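Local coordinates for putative metal-dependent isothiocyanate hydrolase SaxA (Pectobacterium carotovorum, PDB 6BRM), which probably hydrolyses isothiocyanates at a two-zinc site of the metallo-beta-lactamase type, at residues P213-A219 with K247-P251; M1-Q5 with V12-A16. All blocks are in the same frame, centred on the assembly; numbering follows the deposited sequence.

From the N terminus, interaction 2 comes first: the chain runs out through strand 2-7, turns, and returns along strand 10-15, so M1-Q5 with V12-A16 closes a short hairpin loop. Interaction 1 closes a later and longer loop, in which helix 232-241 lies between P213-A219 and K247-P251. The contacts follow in series, neither nesting nor crossing. They belong to different seven-stranded sheets: the hairpin to the one ending in strand 256-258, interaction 1 to the one ending in strand 248-249. These meet where L3 CD1 lies 4.3 Å from V218 CG1 and P251 CG lies 3.7 Å from Q5 CB, which ties the two sheets together.

Interaction 1 of 2, residues P213-A219 with K247-P251; sequences PTATIVA and KILIP
K247 reaches back along the loop before strand 216-220 and sets its ammonium group among backbone carbonyls. Its chain is extended as far as CE and bends at the last torsion (chi4 -72°), which turns NZ onto P213 O, 3.1 Å away. NZ stands 20° out of that carbonyl plane; a second bond, to A215 O, is weak. K247 O receives I217 N at 3.0 Å, the first rung of a parallel ladder. I217 O then takes L249 N at 2.7 Å, and L249 O takes A219 N at 2.8 Å, so L249 bonds to the residues before and after its partner V218. The CD2 branch of L249 slants across T216 to meet CG2 at 3.6 Å. On the other face I217 and I248 lie side by side, both against helix 203-211, and I248 also against helix 232-241. A219 turns its methyl toward segment 247-251, where CB meets I250 CG2 at 4.1 Å, while P251 CD approaches A219 O at 3.3 Å. Strand 248-249 is thereby added as the outermost strand of its sheet, completing the beta-alpha-beta crossover through helix 232-241 in a metallo-beta-lactamase fold whose strand 216-220 leads to the zinc ligand H221.

Interaction 2 of 2, residues M1-Q5 with V12-A16; sequences MKLTQ and VLQYA
The N-terminal beta hairpin begins with M1 packed against Y15 and continues as an antiparallel ladder from K2 and Q14 to T4 and V12. The M1 side chain crosses the tyrosine at a slant: CG lies 3.6 Å from Y15 CD2, and SD is 5.0 Å from the centroid of the Y15 ring, 72° off its normal, an oblique Met-aromatic contact. The bend at the end of the methionine (chi3 48°) turns CE away from the ring, toward L13, where it rests 4.2 Å from L13 CD1. Outside the hairpin, the Y15 hydroxyl bonds to K157 O, and the E156 carboxylate takes M1 N on OE1 and A16 N on OE2, fastening M1 and A16 to the same loop.

K2 and Q14 form a hydrogen-bonded pair, with K2 N 3.2 Å from Q14 O, on a lone pair in the carbonyl plane, and Q14 N 2.9 Å from K2 O, tilted 25° from the plane of the K2 carbonyl. L3 and L13 follow as a non-hydrogen-bonded pair. Both leucines face the interior of the two-sheet sandwich of the metallo-beta-lactamase fold, L3 against I159 and V184 and L13 against I161, all on strands of the other sheet. The next pair is again hydrogen-bonded: T4 N meets V12 O at 2.9 Å and V12 N meets T4 O at 3.2 Å. On the face shared with K2 and Q14, T4 and V12 run side by side, V12 CG2 lying 3.5 Å from T4 OG1. That hydroxyl is hydrogen-bonded to T256 OG1 of strand 256-258, the neighbour on one flank of the hairpin, while V12 and Q14 touch L21 and K19 of strand 18-22 on the other.

Interaction 1 of 2, residues P213-A219 with K247-P251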
ATOM      1  N   PRO B 213      14.625  13.919   8.975  1.00 62.92           N
ATOM      2  CA  PRO B 213      15.541  15.051   8.740  1.00 64.48           C
ATOM      3  C   PRO B 213      17.043  14.738   8.737  1.00 66.39           C
ATOM      4  O   PRO B 213      17.826  15.579   8.296  1.00 68.05           O
ATOM      5  CB  PRO B 213      15.197  16.024   9.875  1.00 63.96           C
ATOM      6  CG  PRO B 213      14.660  15.162  10.961  1.00 63.54           C
ATOM      7  CD  PRO B 213      13.948  14.029  10.283  1.00 63.08           C
ATOM      8  N   THR B 214      17.436  13.564   9.231  1.00 67.53           N
ATOM      9  CA  THR B 214      18.822  13.094   9.126  1.00 66.87           C
ATOM     10  C   THR B 214      19.196  12.737   7.690  1.00 66.18           C
ATOM     11  O   THR B 214      20.345  12.912   7.280  1.00 66.86           O
ATOM     12  CB  THR B 214      19.050  11.827   9.969  1.00 67.76           C
ATOM     13  OG1 THR B 214      18.148  10.797   9.540  1.00 67.93           O
ATOM     14  CG2 THR B 214      18.830  12.111  11.446  1.00 68.35           C
ATOM     15  N   ALA B 215      18.217  12.229   6.943  1.00 64.47           N
ATOM     16  CA  ALA B 215      18.448  11.647   5.625  1.00 62.09           C
ATOM     17  C   ALA B 215      18.880  12.659   4.569  1.00 60.41           C
ATOM     18  O   ALA B 215      18.675  13.868   4.716  1.00 60.80           O
ATOM     19  CB  ALA B 215      17.198  10.913   5.155  1.00 62.34           C
ATOM     20  N   THR B 216      19.481  12.131   3.507  1.00 57.95           N
ATOM     21  CA  THR B 216      19.913  12.903   2.347  1.00 56.85           C
ATOM     22  C   THR B 216      19.175  12.356   1.132  1.00 54.27           C
ATOM     23  O   THR B 216      19.162  11.144   0.918  1.00 53.61           O
ATOM     24  CB  THR B 216      21.431  12.755   2.120  1.00 57.46           C
ATOM     25  OG1 THR B 216      22.123  12.893   3.367  1.00 56.93           O
ATOM     26  CG2 THR B 216      21.940  13.802   1.138  1.00 57.50           C
ATOM     27  N   ILE B 217      18.573  13.241   0.338  1.00 52.85           N
ATOM     28  CA  ILE B 217      17.773  12.828  -0.821  1.00 52.11           C
ATOM     29  C   ILE B 217      18.599  12.919  -2.106  1.00 51.79           C
ATOM     30  O   ILE B 217      19.130  13.982  -2.426  1.00 52.99           O
ATOM     31  CB  ILE B 217      16.493  13.688  -0.993  1.00 51.10           C
ATOM     32  CG1 ILE B 217      15.785  13.933   0.352  1.00 50.75           C
ATOM     33  CG2 ILE B 217      15.541  13.038  -1.995  1.00 50.60           C
ATOM     34  CD1 ILE B 217      15.474  12.688   1.161  1.00 50.64           C
ATOM     35  N   VAL B 218      18.698  11.806  -2.830  1.00 51.72           N
ATOM     36  CA  VAL B 218      19.273  11.786  -4.179  1.00 51.44           C
ATOM     37  C   VAL B 218      18.132  11.794  -5.198  1.00 51.42           C
ATOM     38  O   VAL B 218      17.381  10.823  -5.305  1.00 51.24           O
ATOM     39  CB  VAL B 218      20.171  10.548  -4.399  1.00 52.47           C
ATOM     40  CG1 VAL B 218      20.692  10.495  -5.834  1.00 51.61           C
ATOM     41  CG2 VAL B 218      21.323  10.546  -3.400  1.00 52.90           C
ATOM     42  N   ALA B 219      18.005  12.898  -5.937  1.00 50.97           N
ATOM     43  CA  ALA B 219      16.988  13.033  -6.979  1.00 50.02           C
ATOM     44  C   ALA B 219      17.396  12.254  -8.228  1.00 49.98           C
ATOM     45  O   ALA B 219      18.583  12.169  -8.555  1.00 49.53           O
ATOM     46  CB  ALA B 219      16.765  14.498  -7.314  1.00 51.52           C
ATOM     47  N   LYS B 247      20.963  19.348   1.441  1.00 72.26           N
ATOM     48  CA  LYS B 247      20.470  17.988   1.715  1.00 70.41           C
ATOM     49  C   LYS B 247      19.809  17.307   0.505  1.00 68.86           C
ATOM     50  O   LYS B 247      19.606  16.091   0.530  1.00 69.75           O
ATOM     51  CB  LYS B 247      19.496  17.996   2.899  1.00 71.19           C
ATOM     52  CG  LYS B 247      20.185  18.024   4.250  1.00 71.94           C
ATOM     53  CD  LYS B 247      19.193  17.885   5.393  1.00 72.92           C
ATOM     54  CE  LYS B 247      19.895  17.501   6.687  1.00 74.01           C
ATOM     55  NZ  LYS B 247      20.371  16.085   6.692  1.00 74.11           N
ATOM     56  N   ILE B 248      19.459  18.075  -0.530  1.00 66.55           N
ATOM     57  CA  ILE B 248      18.913  17.513  -1.774  1.00 64.84           C
ATOM     58  C   ILE B 248      20.028  17.402  -2.820  1.00 63.54           C
ATOM     59  O   ILE B 248      20.404  18.393  -3.452  1.00 62.87           O
ATOM     60  CB  ILE B 248      17.734  18.357  -2.337  1.00 64.02           C
ATOM     61  CG1 ILE B 248      16.719  18.717  -1.238  1.00 63.23           C
ATOM     62  CG2 ILE B 248      17.044  17.627  -3.485  1.00 63.57           C
ATOM     63  CD1 ILE B 248      16.284  17.568  -0.357  1.00 63.85           C
ATOM     64  N   LEU B 249      20.560  16.191  -2.980  1.00 62.74           N
ATOM     65  CA  LEU B 249      21.530  15.892  -4.035  1.00 62.85           C
ATOM     66  C   LEU B 249      20.797  15.723  -5.367  1.00 64.13           C
ATOM     67  O   LEU B 249      19.836  14.958  -5.453  1.00 64.28           O
ATOM     68  CB  LEU B 249      22.339  14.627  -3.711  1.00 62.91           C
ATOM     69  CG  LEU B 249      23.622  14.780  -2.881  1.00 62.62           C
ATOM     70  CD1 LEU B 249      24.750  15.352  -3.729  1.00 62.89           C
ATOM     71  CD2 LEU B 249      23.400  15.629  -1.638  1.00 61.94           C
ATOM     72  N   ILE B 250      21.246  16.450  -6.391  1.00 64.41           N
ATOM     73  CA  ILE B 250      20.645  16.395  -7.725  1.00 65.55           C
ATOM     74  C   ILE B 250      21.779  16.174  -8.733  1.00 66.56           C
ATOM     75  O   ILE B 250      22.264  17.124  -9.352  1.00 68.40           O
ATOM     76  CB  ILE B 250      19.835  17.675  -8.065  1.00 65.30           C
ATOM     77  CG1 ILE B 250      18.986  18.136  -6.872  1.00 65.46           C
ATOM     78  CG2 ILE B 250      18.930  17.414  -9.261  1.00 64.82           C
ATOM     79  CD1 ILE B 250      18.299  19.467  -7.085  1.00 66.07           C
ATOM     80  N   PRO B 251      22.207  14.909  -8.904  1.00 67.32           N
ATOM     81  CA  PRO B 251      23.416  14.629  -9.670  1.00 67.73           C
ATOM     82  C   PRO B 251      23.218  14.755 -11.178  1.00 67.22           C
ATOM     83  O   PRO B 251      22.115  14.528 -11.688  1.00 67.25           O
ATOM     84  CB  PRO B 251      23.706  13.173  -9.313  1.00 67.90           C
ATOM     85  CG  PRO B 251      22.347  12.579  -9.163  1.00 67.50           C
ATOM     86  CD  PRO B 251      21.501  13.663  -8.546  1.00 67.52           C
TER

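Interaction 2 of 2, residues M1-Q5 with V12-A16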
ATOM      1  N   MET B   1      29.771   3.382   0.118  1.00 68.13           N
ATOM      2  CA  MET B   1      29.015   3.225  -1.163  1.00 67.77           C
ATOM      3  C   MET B   1      29.620   4.041  -2.292  1.00 67.05           C
ATOM      4  O   MET B   1      30.363   4.996  -2.057  1.00 68.58           O
ATOM      5  CB  MET B   1      27.562   3.675  -1.005  1.00 67.84           C
ATOM      6  CG  MET B   1      26.690   2.737  -0.201  1.00 68.77           C
ATOM      7  SD  MET B   1      25.187   3.535   0.402  1.00 69.34           S
ATOM      8  CE  MET B   1      24.576   4.341  -1.069  1.00 68.07           C
ATOM      9  N   LYS B   2      29.284   3.638  -3.513  1.00 64.62           N
ATOM     10  CA  LYS B   2      29.439   4.468  -4.701  1.00 63.27           C
ATOM     11  C   LYS B   2      28.177   4.304  -5.546  1.00 60.37           C
ATOM     12  O   LYS B   2      27.987   3.268  -6.185  1.00 60.50           O
ATOM     13  CB  LYS B   2      30.695   4.072  -5.488  1.00 64.49           C
ATOM     14  CG  LYS B   2      31.939   4.881  -5.129  1.00 65.81           C
ATOM     15  CD  LYS B   2      33.233   4.156  -5.478  1.00 66.77           C
ATOM     16  CE  LYS B   2      33.439   4.008  -6.980  1.00 67.27           C
ATOM     17  NZ  LYS B   2      34.568   3.087  -7.287  1.00 67.80           N
ATOM     18  N   LEU B   3      27.304   5.311  -5.498  1.00 57.57           N
ATOM     19  CA  LEU B   3      26.121   5.387  -6.355  1.00 57.12           C
ATOM     20  C   LEU B   3      26.449   6.304  -7.533  1.00 57.12           C
ATOM     21  O   LEU B   3      26.885   7.439  -7.326  1.00 58.89           O
ATOM     22  CB  LEU B   3      24.924   5.951  -5.574  1.00 55.93           C
ATOM     23  CG  LEU B   3      23.489   5.617  -6.024  1.00 56.12           C
ATOM     24  CD1 LEU B   3      22.511   6.634  -5.454  1.00 55.14           C
ATOM     25  CD2 LEU B   3      23.309   5.538  -7.535  1.00 56.76           C
ATOM     26  N   THR B   4      26.239   5.810  -8.754  1.00 56.24           N
ATOM     27  CA  THR B   4      26.413   6.600  -9.974  1.00 56.01           C
ATOM     28  C   THR B   4      25.057   6.803 -10.641  1.00 56.66           C
ATOM     29  O   THR B   4      24.373   5.833 -10.956  1.00 56.35           O
ATOM     30  CB  THR B   4      27.352   5.895 -10.981  1.00 56.20           C
ATOM     31  OG1 THR B   4      28.485   5.343 -10.299  1.00 58.36           O
ATOM     32  CG2 THR B   4      27.833   6.863 -12.056  1.00 56.57           C
ATOM     33  N   GLN B   5      24.664   8.060 -10.843  1.00 57.76           N
ATOM     34  CA  GLN B   5      23.521   8.382 -11.696  1.00 58.66           C
ATOM     35  C   GLN B   5      23.968   8.163 -13.138  1.00 60.50           C
ATOM     36  O   GLN B   5      25.005   8.696 -13.547  1.00 61.84           O
ATOM     37  CB  GLN B   5      23.082   9.838 -11.482  1.00 59.15           C
ATOM     38  CG  GLN B   5      21.898  10.319 -12.326  1.00 59.90           C
ATOM     39  CD  GLN B   5      20.592   9.604 -12.020  1.00 59.17           C
ATOM     40  OE1 GLN B   5      20.419   9.018 -10.952  1.00 62.03           O
ATOM     41  NE2 GLN B   5      19.660   9.660 -12.959  1.00 56.11           N
ATOM     42  N   VAL B  12      24.241   2.616 -11.333  1.00 55.03           N
ATOM     43  CA  VAL B  12      25.085   1.530 -10.826  1.00 55.59           C
ATOM     44  C   VAL B  12      25.470   1.826  -9.382  1.00 54.17           C
ATOM     45  O   VAL B  12      25.766   2.971  -9.031  1.00 52.40           O
ATOM     46  CB  VAL B  12      26.330   1.232 -11.709  1.00 57.26           C
ATOM     47  CG1 VAL B  12      25.889   0.792 -13.096  1.00 57.20           C
ATOM     48  CG2 VAL B  12      27.277   2.419 -11.819  1.00 58.50           C
ATOM     49  N   LEU B  13      25.445   0.777  -8.561  1.00 54.73           N
ATOM     50  CA  LEU B  13      25.577   0.881  -7.110  1.00 53.30           C
ATOM     51  C   LEU B  13      26.603  -0.128  -6.622  1.00 53.71           C
ATOM     52  O   LEU B  13      26.332  -1.333  -6.619  1.00 54.05           O
ATOM     53  CB  LEU B  13      24.216   0.609  -6.458  1.00 52.42           C
ATOM     54  CG  LEU B  13      24.124   0.440  -4.938  1.00 52.81           C
ATOM     55  CD1 LEU B  13      24.831   1.567  -4.196  1.00 51.55           C
ATOM     56  CD2 LEU B  13      22.664   0.349  -4.513  1.00 52.85           C
ATOM     57  N   GLN B  14      27.784   0.359  -6.233  1.00 54.47           N
ATOM     58  CA  GLN B  14      28.803  -0.486  -5.612  1.00 55.05           C
ATOM     59  C   GLN B  14      28.554  -0.528  -4.101  1.00 55.44           C
ATOM     60  O   GLN B  14      28.801   0.454  -3.399  1.00 56.70           O
ATOM     61  CB  GLN B  14      30.214   0.012  -5.938  1.00 56.07           C
ATOM     62  CG  GLN B  14      31.312  -0.955  -5.493  1.00 58.02           C
ATOM     63  CD  GLN B  14      32.557  -0.945  -6.372  1.00 58.65           C
ATOM     64  OE1 GLN B  14      32.489  -0.722  -7.584  1.00 58.60           O
ATOM     65  NE2 GLN B  14      33.703  -1.218  -5.760  1.00 58.76           N
ATOM     66  N   TYR B  15      28.048  -1.666  -3.619  1.00 55.60           N
ATOM     67  CA  TYR B  15      27.586  -1.819  -2.233  1.00 54.22           C
ATOM     68  C   TYR B  15      28.101  -3.134  -1.638  1.00 54.26           C
ATOM     69  O   TYR B  15      27.808  -4.214  -2.163  1.00 52.89           O
ATOM     70  CB  TYR B  15      26.051  -1.785  -2.200  1.00 54.78           C
ATOM     71  CG  TYR B  15      25.443  -1.584  -0.823  1.00 54.02           C
ATOM     72  CD1 TYR B  15      25.367  -2.635   0.092  1.00 53.48           C
ATOM     73  CD2 TYR B  15      24.920  -0.349  -0.442  1.00 53.27           C
ATOM     74  CE1 TYR B  15      24.807  -2.456   1.348  1.00 52.02           C
ATOM     75  CE2 TYR B  15      24.358  -0.164   0.814  1.00 52.81           C
ATOM     76  CZ  TYR B  15      24.303  -1.225   1.704  1.00 51.89           C
ATOM     77  OH  TYR B  15      23.752  -1.058   2.951  1.00 50.58           O
ATOM     78  N   ALA B  16      28.867  -3.026  -0.549  1.00 53.96           N
ATOM     79  CA  ALA B  16      29.396  -4.179   0.197  1.00 52.46           C
ATOM     80  C   ALA B  16      30.274  -5.105  -0.656  1.00 51.77           C
ATOM     81  O   ALA B  16      30.167  -6.335  -0.586  1.00 52.84           O
ATOM     82  CB  ALA B  16      28.258  -4.953   0.860  1.00 53.48           C
TER